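Local atomic coordinates of NOL1/NOP2/sun family protein (Enterococcus faecium, PDB entry 3M4X), a protein that probably methylates ribosomal RNA as a member of the NOL1/NOP2/sun family, joining a methyltransferase domain to RNA-binding modules. Residues Ala64-Leu72 / Pro92-Ala100; Ala114-Ala125 / Leu146-Val155. All coordinates share one frame; numbering follows the deposited sequence.

Contact 1. Residues Ala64-Leu72 / Pro92-Ala100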
# COMPACT_ATOMS: atom_id res chain seq x y z
N ALA A 64 11.56 -6.35 12.08
CA ALA A 64 10.89 -7.44 11.38
C ALA A 64 11.84 -8.11 10.38
O ALA A 64 12.72 -7.45 9.83
CB ALA A 64 9.65 -6.93 10.67
N PRO A 65 11.64 -9.40 10.12
CA PRO A 65 12.57 -10.18 9.28
C PRO A 65 12.54 -9.81 7.80
O PRO A 65 13.56 -9.96 7.13
CB PRO A 65 12.05 -11.63 9.43
CG PRO A 65 10.99 -11.60 10.46
CD PRO A 65 10.48 -10.20 10.55
N TYR A 66 11.40 -9.34 7.30
CA TYR A 66 11.23 -9.25 5.86
C TYR A 66 11.03 -7.83 5.30
O TYR A 66 10.56 -7.68 4.18
CB TYR A 66 10.06 -10.13 5.39
CG TYR A 66 10.12 -11.56 5.90
CD1 TYR A 66 9.10 -12.08 6.67
CD2 TYR A 66 11.21 -12.38 5.62
CE1 TYR A 66 9.14 -13.37 7.14
CE2 TYR A 66 11.26 -13.68 6.10
CZ TYR A 66 10.22 -14.17 6.86
OH TYR A 66 10.24 -15.45 7.34
N SER A 67 11.36 -6.80 6.08
CA SER A 67 11.45 -5.45 5.52
C SER A 67 12.40 -4.55 6.28
O SER A 67 12.40 -4.53 7.50
CB SER A 67 10.07 -4.78 5.44
OG SER A 67 10.21 -3.36 5.39
N ASN A 68 13.19 -3.79 5.53
CA ASN A 68 14.08 -2.74 6.01
C ASN A 68 13.46 -1.73 6.97
O ASN A 68 14.18 -1.05 7.69
CB ASN A 68 14.57 -1.94 4.80
CG ASN A 68 16.05 -2.08 4.57
OD1 ASN A 68 16.49 -2.32 3.45
ND2 ASN A 68 16.83 -1.94 5.63
N GLU A 69 12.14 -1.62 6.94
CA GLU A 69 11.44 -0.58 7.69
C GLU A 69 10.41 -1.17 8.64
O GLU A 69 9.53 -0.47 9.15
CB GLU A 69 10.78 0.38 6.70
CG GLU A 69 11.77 0.89 5.63
CD GLU A 69 11.13 1.14 4.27
OE1 GLU A 69 9.95 0.76 4.06
OE2 GLU A 69 11.82 1.72 3.40
N GLY A 70 10.52 -2.48 8.87
CA GLY A 70 9.57 -3.21 9.68
C GLY A 70 10.03 -3.45 11.11
O GLY A 70 11.22 -3.59 11.39
N PHE A 71 9.05 -3.51 12.00
CA PHE A 71 9.25 -3.78 13.41
C PHE A 71 8.23 -4.83 13.82
O PHE A 71 7.12 -4.88 13.28
CB PHE A 71 8.97 -2.52 14.24
CG PHE A 71 10.04 -1.47 14.13
CD1 PHE A 71 9.73 -0.21 13.65
CD2 PHE A 71 11.34 -1.74 14.53
CE1 PHE A 71 10.71 0.77 13.56
CE2 PHE A 71 12.32 -0.77 14.44
CZ PHE A 71 12.01 0.49 13.96
N LEU A 72 8.58 -5.66 14.79
CA LEU A 72 7.60 -6.57 15.37
C LEU A 72 6.80 -5.82 16.42
O LEU A 72 7.36 -5.16 17.30
CB LEU A 72 8.29 -7.78 16.00
CG LEU A 72 9.01 -8.68 15.00
CD1 LEU A 72 9.50 -9.95 15.71
CD2 LEU A 72 8.10 -9.02 13.83
N PRO A 92 3.97 -9.68 9.46
CA PRO A 92 5.37 -9.88 9.09
C PRO A 92 5.67 -10.63 7.79
O PRO A 92 6.56 -10.19 7.06
CB PRO A 92 5.94 -10.61 10.31
CG PRO A 92 5.18 -9.99 11.43
CD PRO A 92 3.78 -9.79 10.92
N SER A 93 4.98 -11.72 7.50
CA SER A 93 5.28 -12.42 6.26
C SER A 93 4.72 -11.68 5.04
O SER A 93 5.28 -11.76 3.95
CB SER A 93 4.82 -13.89 6.29
OG SER A 93 3.45 -14.04 6.01
N ALA A 94 3.63 -10.96 5.24
CA ALA A 94 3.05 -10.17 4.15
C ALA A 94 4.04 -9.11 3.64
O ALA A 94 4.03 -8.73 2.47
CB ALA A 94 1.74 -9.52 4.61
N MSE A 95 4.92 -8.64 4.53
CA MSE A 95 5.90 -7.63 4.14
C MSE A 95 6.86 -8.13 3.07
O MSE A 95 7.53 -7.34 2.41
CB MSE A 95 6.71 -7.17 5.35
CG MSE A 95 5.89 -6.51 6.44
SE MSE A 95 7.14 -5.89 7.83
CE MSE A 95 5.84 -5.40 9.21
N ILE A 96 6.93 -9.45 2.92
CA ILE A 96 7.88 -10.04 1.97
C ILE A 96 7.53 -9.63 0.55
O ILE A 96 8.40 -9.49 -0.30
CB ILE A 96 7.90 -11.59 2.06
CG1 ILE A 96 9.12 -12.15 1.34
CG2 ILE A 96 6.62 -12.18 1.46
CD1 ILE A 96 10.41 -11.61 1.84
N VAL A 97 6.24 -9.41 0.30
CA VAL A 97 5.77 -9.16 -1.04
C VAL A 97 6.28 -7.82 -1.55
O VAL A 97 6.90 -7.74 -2.61
CB VAL A 97 4.23 -9.22 -1.08
CG1 VAL A 97 3.72 -8.87 -2.44
CG2 VAL A 97 3.77 -10.60 -0.65
N GLY A 98 6.05 -6.77 -0.76
CA GLY A 98 6.55 -5.44 -1.08
C GLY A 98 8.05 -5.40 -1.17
O GLY A 98 8.63 -4.70 -2.00
N THR A 99 8.71 -6.17 -0.33
CA THR A 99 10.17 -6.19 -0.36
C THR A 99 10.67 -6.86 -1.65
O THR A 99 11.58 -6.35 -2.30
CB THR A 99 10.73 -6.87 0.88
OG1 THR A 99 10.39 -6.07 2.02
CG2 THR A 99 12.24 -7.01 0.79
N ALA A 100 10.07 -7.99 -2.01
CA ALA A 100 10.41 -8.68 -3.26
C ALA A 100 10.25 -7.76 -4.47
O ALA A 100 11.06 -7.78 -5.39
CB ALA A 100 9.53 -9.89 -3.45
O HOH W 1 8.55 -8.85 8.37
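Thr99 turns its hydroxyl toward Tyr66 O through a first torsion that sets OG1 beside its own backbone N (chi1 -65°), while chi1 of -50° in Tyr66 separately lays the ring against Pro92 and Ile96. The hydroxyl is the donor. Thr99 OG1 sits 2.7 Å from Tyr66 O, in the carbonyl plane, so a helix side chain grips the backbone of the incoming loop. The Tyr66 ring in turn presents its edge to the other segment, CD1 coming 3.2 Å from Pro92 O near the ring plane. Pro65 CB covers the centre of one ring face, while Ile96 CD1 approaches obliquely and packs 3.9 Å from Tyr66 CB. At the far end of the ring, the phenol OH bonds to Gln291 O. A water bridges the two backbones, accepting from Tyr66 N at 3.1 Å and donating to Pro92 O at 2.7 Å.

Apolar packing extends the contact. Met95, modelled as selenomethionine, is extended beyond CG, and its SE rests 3.9 Å from both Ala64 CB and Ser67 CB. Further along, the Leu72 side chain crosses the Pro92 ring at about a right angle, CD2 meeting CG at 3.9 Å.

The loop holds its own shape here: Glu69 N donates to Ser67 OG in an ST turn, set within a type I beta turn from Ser67 to Gly70, at the edge-strand end of the small sheet. The whole is a joint between that antiparallel sheet of the N-terminal domain and helix 95-101, which comes just before strand 108-111 of the Rossmann-like methyltransferase fold.

Contact 2. Residues Ala114-Ala125 / Leu146-Val155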
# COMPACT_ATOMS: atom_id res chain seq x y z
N ALA A 114 -5.25 -4.44 -4.28
CA ALA A 114 -4.43 -3.61 -3.40
C ALA A 114 -4.86 -3.40 -1.94
O ALA A 114 -4.01 -3.15 -1.10
CB ALA A 114 -4.18 -2.27 -4.04
N ALA A 115 -6.16 -3.48 -1.65
CA ALA A 115 -6.65 -3.33 -0.28
C ALA A 115 -6.10 -4.42 0.65
O ALA A 115 -5.94 -5.56 0.24
CB ALA A 115 -8.16 -3.33 -0.25
N PRO A 116 -5.82 -4.06 1.92
CA PRO A 116 -6.05 -2.77 2.57
C PRO A 116 -5.03 -1.67 2.22
O PRO A 116 -5.31 -0.48 2.44
CB PRO A 116 -5.93 -3.10 4.07
CG PRO A 116 -5.71 -4.57 4.17
CD PRO A 116 -5.23 -5.04 2.84
N GLY A 117 -3.87 -2.07 1.70
CA GLY A 117 -2.88 -1.12 1.23
C GLY A 117 -1.49 -1.40 1.80
O GLY A 117 -0.60 -0.57 1.69
N GLY A 118 -1.33 -2.56 2.41
CA GLY A 118 -0.04 -2.96 2.96
C GLY A 118 1.08 -2.90 1.93
O GLY A 118 2.14 -2.33 2.19
N LYS A 119 0.86 -3.47 0.76
CA LYS A 119 1.92 -3.48 -0.25
C LYS A 119 2.07 -2.16 -1.01
O LYS A 119 3.20 -1.76 -1.32
CB LYS A 119 1.75 -4.67 -1.21
CG LYS A 119 1.76 -6.02 -0.50
CD LYS A 119 0.44 -6.26 0.24
CE LYS A 119 0.52 -7.41 1.25
NZ LYS A 119 0.44 -8.75 0.60
N SER A 120 0.97 -1.46 -1.30
CA SER A 120 1.06 -0.24 -2.10
C SER A 120 1.91 0.70 -1.30
O SER A 120 2.68 1.50 -1.83
CB SER A 120 -0.30 0.41 -2.31
OG SER A 120 -1.27 -0.53 -2.69
N THR A 121 1.73 0.60 -0.00
CA THR A 121 2.29 1.53 0.94
C THR A 121 3.80 1.28 1.05
O THR A 121 4.58 2.22 1.12
CB THR A 121 1.48 1.41 2.26
OG1 THR A 121 0.79 2.64 2.53
CG2 THR A 121 2.35 1.00 3.41
N GLN A 122 4.24 0.02 0.97
CA GLN A 122 5.68 -0.20 0.89
C GLN A 122 6.28 0.17 -0.48
O GLN A 122 7.43 0.61 -0.56
CB GLN A 122 6.15 -1.59 1.42
CG GLN A 122 5.43 -2.80 0.89
CD GLN A 122 5.57 -4.05 1.79
OE1 GLN A 122 4.66 -4.88 1.84
NE2 GLN A 122 6.73 -4.20 2.48
N LEU A 123 5.49 0.04 -1.53
CA LEU A 123 5.96 0.44 -2.86
C LEU A 123 6.19 1.94 -2.91
O LEU A 123 7.21 2.42 -3.41
CB LEU A 123 4.93 0.06 -3.93
CG LEU A 123 4.65 -1.43 -4.15
CD1 LEU A 123 3.45 -1.62 -5.08
CD2 LEU A 123 5.88 -2.12 -4.72
N ALA A 124 5.22 2.68 -2.40
CA ALA A 124 5.31 4.12 -2.38
C ALA A 124 6.52 4.58 -1.55
O ALA A 124 7.18 5.55 -1.92
CB ALA A 124 4.04 4.69 -1.82
N ALA A 125 6.81 3.89 -0.45
CA ALA A 125 7.97 4.24 0.36
C ALA A 125 9.21 4.05 -0.48
O ALA A 125 10.16 4.83 -0.40
CB ALA A 125 8.05 3.38 1.65
N LEU A 146 -8.55 1.94 1.14
CA LEU A 146 -7.25 2.02 0.50
C LEU A 146 -6.86 3.47 0.21
O LEU A 146 -5.75 3.91 0.48
CB LEU A 146 -7.29 1.20 -0.79
CG LEU A 146 -6.10 1.40 -1.71
CD1 LEU A 146 -4.83 0.99 -0.97
CD2 LEU A 146 -6.31 0.58 -2.97
N SER A 147 -7.80 4.21 -0.36
CA SER A 147 -7.58 5.63 -0.65
C SER A 147 -7.23 6.41 0.63
O SER A 147 -6.32 7.23 0.64
CB SER A 147 -8.80 6.21 -1.36
OG SER A 147 -8.69 7.61 -1.51
N GLU A 148 -7.93 6.14 1.71
CA GLU A 148 -7.65 6.85 2.95
C GLU A 148 -6.29 6.51 3.56
O GLU A 148 -5.65 7.37 4.16
CB GLU A 148 -8.80 6.70 3.95
CG GLU A 148 -10.02 7.51 3.50
CD GLU A 148 -11.28 7.23 4.30
OE1 GLU A 148 -11.17 6.62 5.38
OE2 GLU A 148 -12.37 7.63 3.84
N ASN A 149 -5.84 5.27 3.38
CA ASN A 149 -4.50 4.89 3.86
C ASN A 149 -3.37 5.51 3.03
O ASN A 149 -2.34 5.91 3.57
CB ASN A 149 -4.33 3.36 3.92
CG ASN A 149 -4.91 2.75 5.19
OD1 ASN A 149 -4.60 3.17 6.32
ND2 ASN A 149 -5.75 1.73 5.02
N ILE A 150 -3.56 5.59 1.71
CA ILE A 150 -2.58 6.23 0.82
C ILE A 150 -2.38 7.69 1.24
O ILE A 150 -1.26 8.16 1.45
CB ILE A 150 -3.01 6.11 -0.69
CG1 ILE A 150 -2.32 4.94 -1.38
CG2 ILE A 150 -2.60 7.33 -1.48
CD1 ILE A 150 -2.49 3.62 -0.72
N GLU A 151 -3.48 8.40 1.41
CA GLU A 151 -3.44 9.77 1.90
C GLU A 151 -2.77 9.89 3.27
O GLU A 151 -1.96 10.78 3.49
CB GLU A 151 -4.87 10.31 1.96
CG GLU A 151 -4.97 11.71 2.49
CD GLU A 151 -6.40 12.10 2.73
OE1 GLU A 151 -6.97 11.68 3.75
OE2 GLU A 151 -6.97 12.83 1.89
N ARG A 152 -3.08 8.97 4.18
CA ARG A 152 -2.51 9.04 5.52
C ARG A 152 -0.99 8.89 5.47
O ARG A 152 -0.25 9.58 6.20
CB ARG A 152 -3.14 8.00 6.45
CG ARG A 152 -2.59 7.97 7.88
CD ARG A 152 -3.39 6.99 8.79
NE ARG A 152 -3.32 5.63 8.27
CZ ARG A 152 -2.40 4.74 8.63
NH1 ARG A 152 -1.46 5.05 9.53
NH2 ARG A 152 -2.41 3.53 8.08
N TRP A 153 -0.57 8.01 4.57
CA TRP A 153 0.82 7.61 4.40
C TRP A 153 1.59 8.71 3.73
O TRP A 153 2.81 8.69 3.69
CB TRP A 153 0.87 6.32 3.55
CG TRP A 153 2.15 5.53 3.63
CD1 TRP A 153 2.98 5.22 2.59
CD2 TRP A 153 2.73 4.94 4.80
NE1 TRP A 153 4.05 4.48 3.04
CE2 TRP A 153 3.92 4.29 4.40
CE3 TRP A 153 2.37 4.90 6.15
CZ2 TRP A 153 4.75 3.61 5.30
CZ3 TRP A 153 3.20 4.23 7.06
CH2 TRP A 153 4.37 3.59 6.62
N GLY A 154 0.86 9.69 3.18
CA GLY A 154 1.50 10.84 2.57
C GLY A 154 1.97 10.64 1.14
O GLY A 154 2.90 11.30 0.68
N VAL A 155 1.32 9.74 0.41
CA VAL A 155 1.73 9.43 -0.96
C VAL A 155 1.18 10.48 -1.91
O VAL A 155 -0.02 10.72 -1.93
CB VAL A 155 1.21 8.06 -1.39
CG1 VAL A 155 1.65 7.71 -2.84
CG2 VAL A 155 1.66 7.00 -0.40
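Apolar contacts hold both ends of the interface between Ala114-Ala125 and Leu146-Val155. At one end Leu146 forks: CD2 lies 3.7 Å from Ala114 CB, while CD1 approaches Gly117 CA at 3.6 Å, close against the glycine at the N-cap of helix 118-127. At the other end Ala124 CB meets Val155 CG2 at 3.6 Å, just past the Schellman motif in which Gly154 ends the second helix.

The aromatic contact lies between Thr121 and Trp153. Trp153 swings its indole away from its own backbone N (chi1 -162°) and across to helix 118-127, taking the Thr121 side chain over one face. Thr121 CG2 makes a CH-pi contact 4.0 Å from the centroid of the five-membered ring, and OG1 lies over the same ring, 3.4 Å from Trp153 CG. Ala125 CB comes to the indole edge.

The polar bonds across the contact are both weak. Trp153 NE1 donates at 3.0 Å to Thr121 O, with an N-H...O angle of only 122°; that carbonyl already accepts from Ala125 N inside its helix. The other weak bond runs from Asn149 ND2 to Pro116 O. Asn149 OD1 lies in the guanidinium plane of Arg152 and accepts from NH2 at 2.8 Å, the donor being tilted out of the amide's own plane.

Helix segments 118-125 and 146-153 run roughly parallel, their axes 10.2 Å apart at closest approach and 29° between them, and follow successive parallel strands of the Rossmann-like sheet. Strand 132-136 touches Ala114, Ser120 and Leu146, Ser120 OG bonds to Asp111, Arg41 of strand 39-41 touches Thr121 and Trp153, and Tyr88 of strand 88-89 touches Thr121, Asn149 and Arg152.

Overall arrangement
Both contacts are buried, yet they serve different levels of the architecture. Contact 2 lies within the methyltransferase domain, its centre about 3 Å from the centre of the chain, and pairs two helices that follow neighbouring parallel strands of the mixed sheet; contact 1, centred about 13 Å from the chain centre, joins a loop and strand end of the N-terminal domain to a helix. Both are built on apolar packing, to which contact 1 adds a short hydroxyl-carbonyl bond and a water at loop backbone groups, and contact 2 a CH-pi contact and weak bonds. They share no element but touch where Gln122 NE2 of helix 118-127 bonds weakly to Met95 O.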